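Local coordinates for synaptotagmin-4 (Rattus norvegicus, PDB 1W15), which acts in the mobility of neuronal dense-core vesicles through its interaction with KIF1A and is represented here by its C2B domain, at residues V57-A62 with F88-E93; V21-Q26 with G131-I136; V100-L105 with L119-T124. One frame throughout, in Å; residues are numbered along the deposited sequence.

Interaction 1: residues V57-A62 with F88-E93; sequences VNLYHA and FDIPCE. With CA (calcium ion), chain C.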
loop_
_atom_site.group_PDB
_atom_site.type_symbol
_atom_site.label_atom_id
_atom_site.label_comp_id
_atom_site.label_asym_id
_atom_site.label_seq_id
_atom_site.Cartn_x
_atom_site.Cartn_y
_atom_site.Cartn_z
ATOM N N VAL A 57 10.354 7.306 12.610
ATOM C CA VAL A 57 9.917 6.060 13.214
ATOM C C VAL A 57 11.141 5.433 13.927
ATOM O O VAL A 57 12.142 5.109 13.281
ATOM C CB VAL A 57 9.340 5.066 12.177
ATOM C CG1 VAL A 57 8.737 3.811 12.903
ATOM C CG2 VAL A 57 8.246 5.728 11.282
ATOM N N ASN A 58 11.066 5.269 15.245
ATOM C CA ASN A 58 12.167 4.663 16.019
ATOM C C ASN A 58 11.703 3.301 16.507
ATOM O O ASN A 58 10.591 3.191 16.994
ATOM C CB ASN A 58 12.543 5.559 17.219
ATOM C CG ASN A 58 13.189 6.864 16.792
ATOM O OD1 ASN A 58 13.995 6.863 15.865
ATOM N ND2 ASN A 58 12.845 7.991 17.454
ATOM N N LEU A 59 12.578 2.295 16.453
ATOM C CA LEU A 59 12.260 0.956 16.937
ATOM C C LEU A 59 13.123 0.706 18.164
ATOM O O LEU A 59 14.332 0.946 18.115
ATOM C CB LEU A 59 12.644 -0.063 15.863
ATOM C CG LEU A 59 12.295 -1.517 16.178
ATOM C CD1 LEU A 59 10.816 -1.738 16.040
ATOM C CD2 LEU A 59 13.056 -2.467 15.270
ATOM N N TYR A 60 12.497 0.240 19.256
ATOM C CA TYR A 60 13.197 0.032 20.542
ATOM C C TYR A 60 13.107 -1.432 20.894
ATOM O O TYR A 60 12.028 -2.031 20.762
ATOM C CB TYR A 60 12.502 0.796 21.649
ATOM C CG TYR A 60 12.683 2.289 21.463
ATOM C CD1 TYR A 60 13.861 2.921 21.908
ATOM C CD2 TYR A 60 11.702 3.053 20.813
ATOM C CE1 TYR A 60 14.078 4.311 21.711
ATOM C CE2 TYR A 60 11.893 4.433 20.644
ATOM C CZ TYR A 60 13.088 5.049 21.087
ATOM O OH TYR A 60 13.270 6.421 20.889
ATOM N N HIS A 61 14.217 -1.974 21.375
ATOM C CA HIS A 61 14.210 -3.288 22.067
ATOM C C HIS A 61 14.474 -3.041 23.553
ATOM O O HIS A 61 15.571 -2.652 23.940
ATOM C CB HIS A 61 15.284 -4.160 21.451
ATOM C CG HIS A 61 15.272 -5.573 21.954
ATOM N ND1 HIS A 61 16.289 -6.467 21.676
ATOM C CD2 HIS A 61 14.368 -6.246 22.707
ATOM C CE1 HIS A 61 16.008 -7.628 22.243
ATOM N NE2 HIS A 61 14.851 -7.520 22.874
ATOM N N ALA A 62 13.443 -3.218 24.362
ATOM C CA ALA A 62 13.433 -2.726 25.726
ATOM C C ALA A 62 13.620 -1.193 25.620
ATOM O O ALA A 62 12.780 -0.488 25.015
ATOM C CB ALA A 62 14.545 -3.406 26.562
ATOM N N PHE A 88 11.504 -3.539 9.304
ATOM C CA PHE A 88 12.422 -3.634 10.467
ATOM C C PHE A 88 12.800 -5.063 10.726
ATOM O O PHE A 88 11.950 -5.929 10.716
ATOM C CB PHE A 88 11.769 -3.108 11.728
ATOM C CG PHE A 88 11.617 -1.632 11.754
ATOM C CD1 PHE A 88 12.729 -0.803 11.962
ATOM C CD2 PHE A 88 10.357 -1.051 11.623
ATOM C CE1 PHE A 88 12.595 0.592 12.036
ATOM C CE2 PHE A 88 10.208 0.353 11.668
ATOM C CZ PHE A 88 11.347 1.177 11.882
ATOM N N ASP A 89 14.078 -5.302 10.953
ATOM C CA ASP A 89 14.555 -6.593 11.530
ATOM C C ASP A 89 14.276 -6.670 13.035
ATOM O O ASP A 89 14.511 -5.705 13.760
ATOM C CB ASP A 89 16.068 -6.699 11.322
ATOM C CG ASP A 89 16.443 -6.873 9.860
ATOM O OD1 ASP A 89 15.730 -7.589 9.126
ATOM O OD2 ASP A 89 17.447 -6.336 9.352
ATOM N N ILE A 90 13.758 -7.788 13.516
ATOM C CA ILE A 90 13.455 -7.942 14.920
ATOM C C ILE A 90 14.506 -8.926 15.408
ATOM O O ILE A 90 14.589 -10.042 14.902
ATOM C CB ILE A 90 11.991 -8.489 15.140
ATOM C CG1 ILE A 90 10.950 -7.541 14.536
ATOM C CG2 ILE A 90 11.713 -8.780 16.624
ATOM C CD1 ILE A 90 10.953 -6.085 15.122
ATOM N N PRO A 91 15.360 -8.493 16.335
ATOM C CA PRO A 91 16.494 -9.331 16.767
ATOM C C PRO A 91 16.128 -10.356 17.826
ATOM O O PRO A 91 17.015 -10.916 18.440
ATOM C CB PRO A 91 17.477 -8.307 17.346
ATOM C CG PRO A 91 16.584 -7.226 17.929
ATOM C CD PRO A 91 15.346 -7.180 17.017
ATOM N N CYS A 92 14.854 -10.572 18.089
ATOM C CA CYS A 92 14.449 -11.539 19.107
ATOM C C CYS A 92 13.284 -12.329 18.545
ATOM O O CYS A 92 12.798 -12.033 17.450
ATOM C CB CYS A 92 14.051 -10.824 20.408
ATOM S SG CYS A 92 13.116 -9.279 20.172
ATOM N N GLU A 93 12.844 -13.332 19.299
ATOM C CA GLU A 93 11.875 -14.291 18.805
ATOM C C GLU A 93 10.419 -13.862 18.940
ATOM O O GLU A 93 9.517 -14.569 18.487
ATOM C CB GLU A 93 12.113 -15.667 19.473
ATOM C CG GLU A 93 13.317 -16.408 18.888
ATOM C CD GLU A 93 13.477 -16.200 17.365
ATOM O OE1 GLU A 93 12.703 -16.806 16.573
ATOM O OE2 GLU A 93 14.389 -15.414 16.961
HETATM CA CA CA C . 8.190 -16.571 17.787
HETATM O O HOH W 1 6.879 -16.113 19.335
HETATM O O HOH W 2 8.887 -15.345 15.946
#

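Interaction 2: residues V21-Q26 with G131-I136; sequences VSLCYQ and GHWKEI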
loop_
_atom_site.group_PDB
_atom_site.type_symbol
_atom_site.label_atom_id
_atom_site.label_comp_id
_atom_site.label_asym_id
_atom_site.label_seq_id
_atom_site.Cartn_x
_atom_site.Cartn_y
_atom_site.Cartn_z
ATOM N N VAL A 21 -1.537 4.409 10.586
ATOM C CA VAL A 21 -0.344 3.565 10.405
ATOM C C VAL A 21 -0.810 2.118 10.240
ATOM O O VAL A 21 -1.913 1.786 10.689
ATOM C CB VAL A 21 0.695 3.665 11.553
ATOM C CG1 VAL A 21 1.328 5.096 11.621
ATOM C CG2 VAL A 21 0.102 3.207 12.922
ATOM N N SER A 22 -0.042 1.320 9.502
ATOM C CA SER A 22 -0.393 -0.102 9.347
ATOM C C SER A 22 0.842 -0.907 9.693
ATOM O O SER A 22 1.966 -0.495 9.323
ATOM C CB SER A 22 -0.827 -0.391 7.887
ATOM O OG SER A 22 -1.221 -1.733 7.733
ATOM N N LEU A 23 0.683 -2.027 10.414
ATOM C CA LEU A 23 1.844 -2.831 10.790
ATOM C C LEU A 23 1.520 -4.290 10.524
ATOM O O LEU A 23 0.330 -4.650 10.542
ATOM C CB LEU A 23 2.196 -2.646 12.278
ATOM C CG LEU A 23 2.887 -1.305 12.709
ATOM C CD1 LEU A 23 1.871 -0.253 12.931
ATOM C CD2 LEU A 23 3.730 -1.522 13.984
ATOM N N CYS A 24 2.553 -5.086 10.233
ATOM C CA CYS A 24 2.412 -6.536 9.982
ATOM C C CYS A 24 3.634 -7.228 10.579
ATOM O O CYS A 24 4.778 -6.884 10.229
ATOM C CB CYS A 24 2.370 -6.833 8.474
ATOM S SG CYS A 24 2.235 -8.571 8.140
ATOM N N TYR A 25 3.410 -8.197 11.479
ATOM C CA TYR A 25 4.508 -8.936 12.100
ATOM C C TYR A 25 4.663 -10.287 11.366
ATOM O O TYR A 25 3.770 -11.133 11.377
ATOM C CB TYR A 25 4.223 -9.192 13.584
ATOM C CG TYR A 25 5.257 -10.034 14.323
ATOM C CD1 TYR A 25 6.625 -9.852 14.098
ATOM C CD2 TYR A 25 4.864 -11.003 15.281
ATOM C CE1 TYR A 25 7.594 -10.613 14.784
ATOM C CE2 TYR A 25 5.832 -11.758 15.987
ATOM C CZ TYR A 25 7.185 -11.557 15.721
ATOM O OH TYR A 25 8.164 -12.280 16.369
ATOM N N GLN A 26 5.789 -10.412 10.678
ATOM C CA GLN A 26 6.166 -11.624 9.942
ATOM C C GLN A 26 6.833 -12.553 11.006
ATOM O O GLN A 26 8.064 -12.640 11.068
ATOM C CB GLN A 26 7.047 -11.236 8.664
ATOM C CG GLN A 26 6.648 -9.985 7.845
ATOM C CD GLN A 26 6.977 -9.960 6.341
ATOM O OE1 GLN A 26 6.629 -8.989 5.662
ATOM N NE2 GLN A 26 7.594 -10.902 5.638
ATOM N N GLY A 131 -3.718 -1.445 22.089
ATOM C CA GLY A 131 -4.642 -2.399 21.417
ATOM C C GLY A 131 -4.172 -2.765 20.009
ATOM O O GLY A 131 -4.357 -3.886 19.531
ATOM N N HIS A 132 -3.573 -1.794 19.325
ATOM C CA HIS A 132 -3.077 -2.022 17.973
ATOM C C HIS A 132 -1.917 -3.032 18.053
ATOM O O HIS A 132 -1.878 -3.997 17.308
ATOM C CB HIS A 132 -2.625 -0.684 17.336
ATOM C CG HIS A 132 -2.405 -0.771 15.846
ATOM N ND1 HIS A 132 -2.158 0.342 15.056
ATOM C CD2 HIS A 132 -2.371 -1.838 15.005
ATOM C CE1 HIS A 132 -1.998 -0.032 13.797
ATOM N NE2 HIS A 132 -2.130 -1.352 13.732
ATOM N N TRP A 133 -1.001 -2.813 19.013
ATOM C CA TRP A 133 0.106 -3.765 19.222
ATOM C C TRP A 133 -0.367 -5.180 19.603
ATOM O O TRP A 133 0.179 -6.169 19.127
ATOM C CB TRP A 133 1.024 -3.268 20.312
ATOM C CG TRP A 133 2.398 -3.884 20.281
ATOM C CD1 TRP A 133 2.943 -4.777 21.204
ATOM C CD2 TRP A 133 3.413 -3.663 19.297
ATOM N NE1 TRP A 133 4.243 -5.060 20.852
ATOM C CE2 TRP A 133 4.553 -4.406 19.688
ATOM C CE3 TRP A 133 3.485 -2.891 18.127
ATOM C CZ2 TRP A 133 5.740 -4.409 18.946
ATOM C CZ3 TRP A 133 4.677 -2.890 17.388
ATOM C CH2 TRP A 133 5.787 -3.651 17.807
ATOM N N LYS A 134 -1.356 -5.269 20.482
ATOM C CA LYS A 134 -1.929 -6.588 20.835
ATOM C C LYS A 134 -2.434 -7.361 19.589
ATOM O O LYS A 134 -2.243 -8.590 19.448
ATOM C CB LYS A 134 -3.031 -6.428 21.879
ATOM C CG LYS A 134 -3.714 -7.774 22.178
ATOM C CD LYS A 134 -4.453 -7.842 23.483
ATOM C CE LYS A 134 -5.425 -9.052 23.483
ATOM N NZ LYS A 134 -4.769 -10.445 23.343
ATOM N N GLU A 135 -3.084 -6.619 18.694
ATOM C CA GLU A 135 -3.712 -7.196 17.513
ATOM C C GLU A 135 -2.610 -7.706 16.562
ATOM O O GLU A 135 -2.707 -8.835 16.045
ATOM C CB GLU A 135 -4.648 -6.175 16.843
ATOM C CG GLU A 135 -5.701 -6.810 15.940
ATOM C CD GLU A 135 -6.699 -5.801 15.360
ATOM O OE1 GLU A 135 -6.866 -4.712 15.947
ATOM O OE2 GLU A 135 -7.327 -6.114 14.316
ATOM N N ILE A 136 -1.557 -6.883 16.394
ATOM C CA ILE A 136 -0.297 -7.179 15.657
ATOM C C ILE A 136 0.403 -8.506 16.114
ATOM O O ILE A 136 0.886 -9.354 15.249
ATOM C CB ILE A 136 0.700 -5.962 15.809
ATOM C CG1 ILE A 136 0.250 -4.759 14.948
ATOM C CG2 ILE A 136 2.137 -6.347 15.492
ATOM C CD1 ILE A 136 0.731 -3.403 15.512
HETATM O O HOH W 3 0.854 -8.791 12.343
#

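Interaction 3: residues V100-L105 with L119-T124; sequences VEFLVL and LVLGAT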
loop_
_atom_site.group_PDB
_atom_site.type_symbol
_atom_site.label_atom_id
_atom_site.label_comp_id
_atom_site.label_asym_id
_atom_site.label_seq_id
_atom_site.Cartn_x
_atom_site.Cartn_y
_atom_site.Cartn_z
ATOM N N VAL A 100 7.503 0.668 19.043
ATOM C CA VAL A 100 7.710 1.515 17.856
ATOM C C VAL A 100 7.223 2.922 18.238
ATOM O O VAL A 100 6.149 3.061 18.830
ATOM C CB VAL A 100 6.915 1.020 16.623
ATOM C CG1 VAL A 100 7.184 1.902 15.364
ATOM C CG2 VAL A 100 7.243 -0.484 16.301
ATOM N N GLU A 101 8.034 3.922 17.937
ATOM C CA GLU A 101 7.718 5.292 18.320
ATOM C C GLU A 101 7.593 6.045 17.020
ATOM O O GLU A 101 8.538 6.043 16.233
ATOM C CB GLU A 101 8.868 5.869 19.152
ATOM C CG GLU A 101 8.697 7.329 19.600
ATOM C CD GLU A 101 9.983 7.854 20.306
ATOM O OE1 GLU A 101 11.098 7.633 19.789
ATOM O OE2 GLU A 101 9.881 8.503 21.378
ATOM N N PHE A 102 6.473 6.742 16.825
ATOM C CA PHE A 102 6.256 7.603 15.653
ATOM C C PHE A 102 6.270 9.058 16.120
ATOM O O PHE A 102 5.574 9.413 17.123
ATOM C CB PHE A 102 4.886 7.339 15.023
ATOM C CG PHE A 102 4.693 5.944 14.540
ATOM C CD1 PHE A 102 4.202 4.949 15.414
ATOM C CD2 PHE A 102 4.951 5.618 13.190
ATOM C CE1 PHE A 102 4.026 3.649 14.961
ATOM C CE2 PHE A 102 4.760 4.301 12.735
ATOM C CZ PHE A 102 4.296 3.336 13.600
ATOM N N LEU A 103 7.048 9.879 15.418
ATOM C CA LEU A 103 7.134 11.305 15.694
ATOM C C LEU A 103 6.753 12.050 14.424
ATOM O O LEU A 103 7.372 11.847 13.384
ATOM C CB LEU A 103 8.574 11.681 16.116
ATOM C CG LEU A 103 9.032 10.778 17.291
ATOM C CD1 LEU A 103 10.462 10.449 17.167
ATOM C CD2 LEU A 103 8.643 11.376 18.619
ATOM N N VAL A 104 5.726 12.889 14.525
ATOM C CA VAL A 104 5.361 13.807 13.467
ATOM C C VAL A 104 6.061 15.153 13.785
ATOM O O VAL A 104 5.816 15.733 14.854
ATOM C CB VAL A 104 3.823 13.981 13.360
ATOM C CG1 VAL A 104 3.502 14.917 12.164
ATOM C CG2 VAL A 104 3.077 12.571 13.225
ATOM N N LEU A 105 6.922 15.584 12.863
ATOM C CA LEU A 105 7.810 16.736 13.037
ATOM C C LEU A 105 7.547 17.719 11.943
ATOM O O LEU A 105 7.136 17.335 10.840
ATOM C CB LEU A 105 9.270 16.268 12.941
ATOM C CG LEU A 105 9.661 15.301 14.092
ATOM C CD1 LEU A 105 10.258 14.003 13.592
ATOM C CD2 LEU A 105 10.660 16.114 14.911
ATOM N N LEU A 119 3.340 9.154 18.911
ATOM C CA LEU A 119 2.515 7.955 19.060
ATOM C C LEU A 119 3.435 6.793 19.386
ATOM O O LEU A 119 4.460 6.595 18.698
ATOM C CB LEU A 119 1.762 7.679 17.740
ATOM C CG LEU A 119 1.091 6.284 17.667
ATOM C CD1 LEU A 119 -0.053 6.167 18.755
ATOM C CD2 LEU A 119 0.655 5.936 16.261
ATOM N N VAL A 120 3.103 6.044 20.429
ATOM C CA VAL A 120 3.887 4.863 20.765
ATOM C C VAL A 120 3.031 3.581 20.702
ATOM O O VAL A 120 1.940 3.554 21.254
ATOM C CB VAL A 120 4.546 4.987 22.149
ATOM C CG1 VAL A 120 5.234 3.690 22.577
ATOM C CG2 VAL A 120 5.563 6.134 22.142
ATOM N N LEU A 121 3.560 2.524 20.075
ATOM C CA LEU A 121 2.884 1.230 20.106
ATOM C C LEU A 121 3.804 0.240 20.769
ATOM O O LEU A 121 4.978 0.180 20.426
ATOM C CB LEU A 121 2.569 0.728 18.706
ATOM C CG LEU A 121 1.831 1.544 17.622
ATOM C CD1 LEU A 121 1.358 0.626 16.490
ATOM C CD2 LEU A 121 0.715 2.462 18.076
ATOM N N GLY A 122 3.282 -0.545 21.714
ATOM C CA GLY A 122 4.114 -1.495 22.430
ATOM C C GLY A 122 3.279 -2.207 23.460
ATOM O O GLY A 122 2.099 -1.870 23.618
ATOM N N ALA A 123 3.872 -3.186 24.155
ATOM C CA ALA A 123 3.062 -4.085 24.980
ATOM C C ALA A 123 2.483 -3.359 26.187
ATOM O O ALA A 123 1.397 -3.701 26.660
ATOM C CB ALA A 123 3.839 -5.314 25.393
ATOM N N THR A 124 3.188 -2.336 26.665
ATOM C CA THR A 124 2.719 -1.588 27.817
ATOM C C THR A 124 2.189 -0.215 27.455
ATOM O O THR A 124 1.884 0.565 28.351
ATOM C CB THR A 124 3.842 -1.424 28.863
ATOM O OG1 THR A 124 4.918 -0.673 28.280
ATOM C CG2 THR A 124 4.447 -2.785 29.238
#

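Interaction 1: residues V57-A62 with F88-E93
Leu59 lies across the ring of Phe88: its CB stands over one face, 4.2 Å from the ring centroid and 25° off the normal, displaced toward the rim. CG of Leu59 lies anti to the backbone N (chi1 -176°), and from there CD2 reaches Phe88 CD1 at 3.7 Å. The two side chains run past each other in opposite senses. CD2 also meets Ile90, 4.2 Å from its CD1. Val57 approaches the same aromatic ring differently, bringing CG1 to the far edge, near the ring plane and 3.8 Å from Phe88 CZ. This is apolar packing between the two layers of the C2 beta-sandwich: strand 53-61 belongs to one sheet and strand 80-89 to the other, and residues 57-61 and 88-92 head in directions only 9° apart. Val34 and Val36 of strand 31-40 pack beside this aromatic and Val57, respectively. Past the end of strand 80-89 the contact changes character. Cys92 SG sits over a face of the His61 ring, 4.0 Å from its centroid, while Pro91 CG comes obliquely to His61 ND1 at 3.8 Å. With a serine in place of His61, the sulfur of Cys92 would probably lose the ring it lies against and Pro91 CG its neighbour, opening a gap beside the chain at 91-92. One residue on, Glu93 O binds a calcium ion at 2.5 Å with two waters.

Interaction 2: residues V21-Q26 with G131-I136
Leu23 and Ile136 make the central apolar contact between strand 18-26 and helix 128-138. In one of the two deposited conformers of Ile136, CD1 lies 3.6 Å from Leu23 CB, so this detail is tentative. CD2 of the leucine sits between that CD1 and the six-membered edge of Trp133, 3.8 Å from CZ3, while Leu23 CD1 comes obliquely to His132 CE1. Further along the strand, Tyr25 CB packs on Ile136 CG2 at 4.0 Å, while the phenol leads away from the helix. Trp133 continues across the interior to Ile98 and Val100 of the opposite sheet.

Among the polar groups, His132 turns toward the strand with CG anti to its backbone N (chi1 -166°), and its CE1 edge meets Val21 O in the ring plane, 3.6 Å away. Both ring nitrogens are engaged on strand 144-149, ND1 with His148 NE2 and NE2 with the carbonyl of Ile144; this fixes the rotation of the imidazole and directs its carbon edge at Val21.

Water supplies the remaining link. Tyr25 N donates to a water at 2.8 Å, and that water stands 3.0 Å from Ile136 O, bridging the strand to the last turn of the helix.

The short axes pass 8.9 Å apart and cross at -33°, placing the helix obliquely on the strand. A helix inserted between the last two strands and laid against the sandwich in this way is a familiar feature of synaptotagmin C2B domains.

Interaction 3: residues V100-L105 with L119-T124
In the beta hairpin formed by strands 98-106 and 114-121, Val100 pairs with Leu121 and Phe102 with Leu119, both as antiparallel hydrogen-bonded pairs. Val100 N donates a hydrogen bond to Leu121 O at 2.9 Å, and Leu121 N returns the bond to Val100 O. At the second pair Phe102 N reaches Leu119 O at 2.8 Å in an almost perfectly straight bond (179°); the return bond, Leu119 N to Phe102 O, is more bent at 154°. Between them Glu101 and Val120 form a non-hydrogen-bonded pair, where CA hydrogens face carbonyls: Val120 CA lies 3.5 Å from Val100 O.

The side chains of the two hydrogen-bonded pairs share the sheet face turned to the sandwich interior. Phe102 and Leu119 lie alongside each other, pointing the same way, with Phe102 CD1 3.8 Å from Leu119 CD2. Leu121 comes in at the ring edge, its CG 4.0 Å from Phe102 CE1. CG of Phe102 is anti to the carbonyl carbon (chi1 -61°), a turn that brings the ring's CD1-CE1 edge to both leucines. Glu101 is on the other face, its carboxylate held by a salt bridge to Arg118 and by hydrogen bonds from Asn58 ND2 and with Tyr60 OH.

Although synaptotagmin-4 does not bind Ca2+, in this crystal Asp106, ending strand 98-106, joins Ser107, Glu108 and Asp52 round a calcium ion at the characteristic C2 top loops.

Overall arrangement
Interaction 1 bridges the two sheets: its 57-61 side neighbours strand 98-106 of interaction 3, with Val57 CG1 touching Val100 CG1 at 3.5 Å, and its 88-89 side is in the sheet of interaction 2. Interaction 2 adds the helix, and reaches interaction 3 through the interior: Trp133 CZ3 is 3.7 Å from Val100 CG2, and Val21 CG1 is 3.7 Å from Phe102 CE2. These touches link the layers; the three centres are about 12 to 13 Å apart. Interactions 1 and 2 meet where Tyr25 OH packs 3.4 Å from Glu93 O, the calcium-bound carbonyl; the calcium ligated by Asp52 and Asp106 is a separate site.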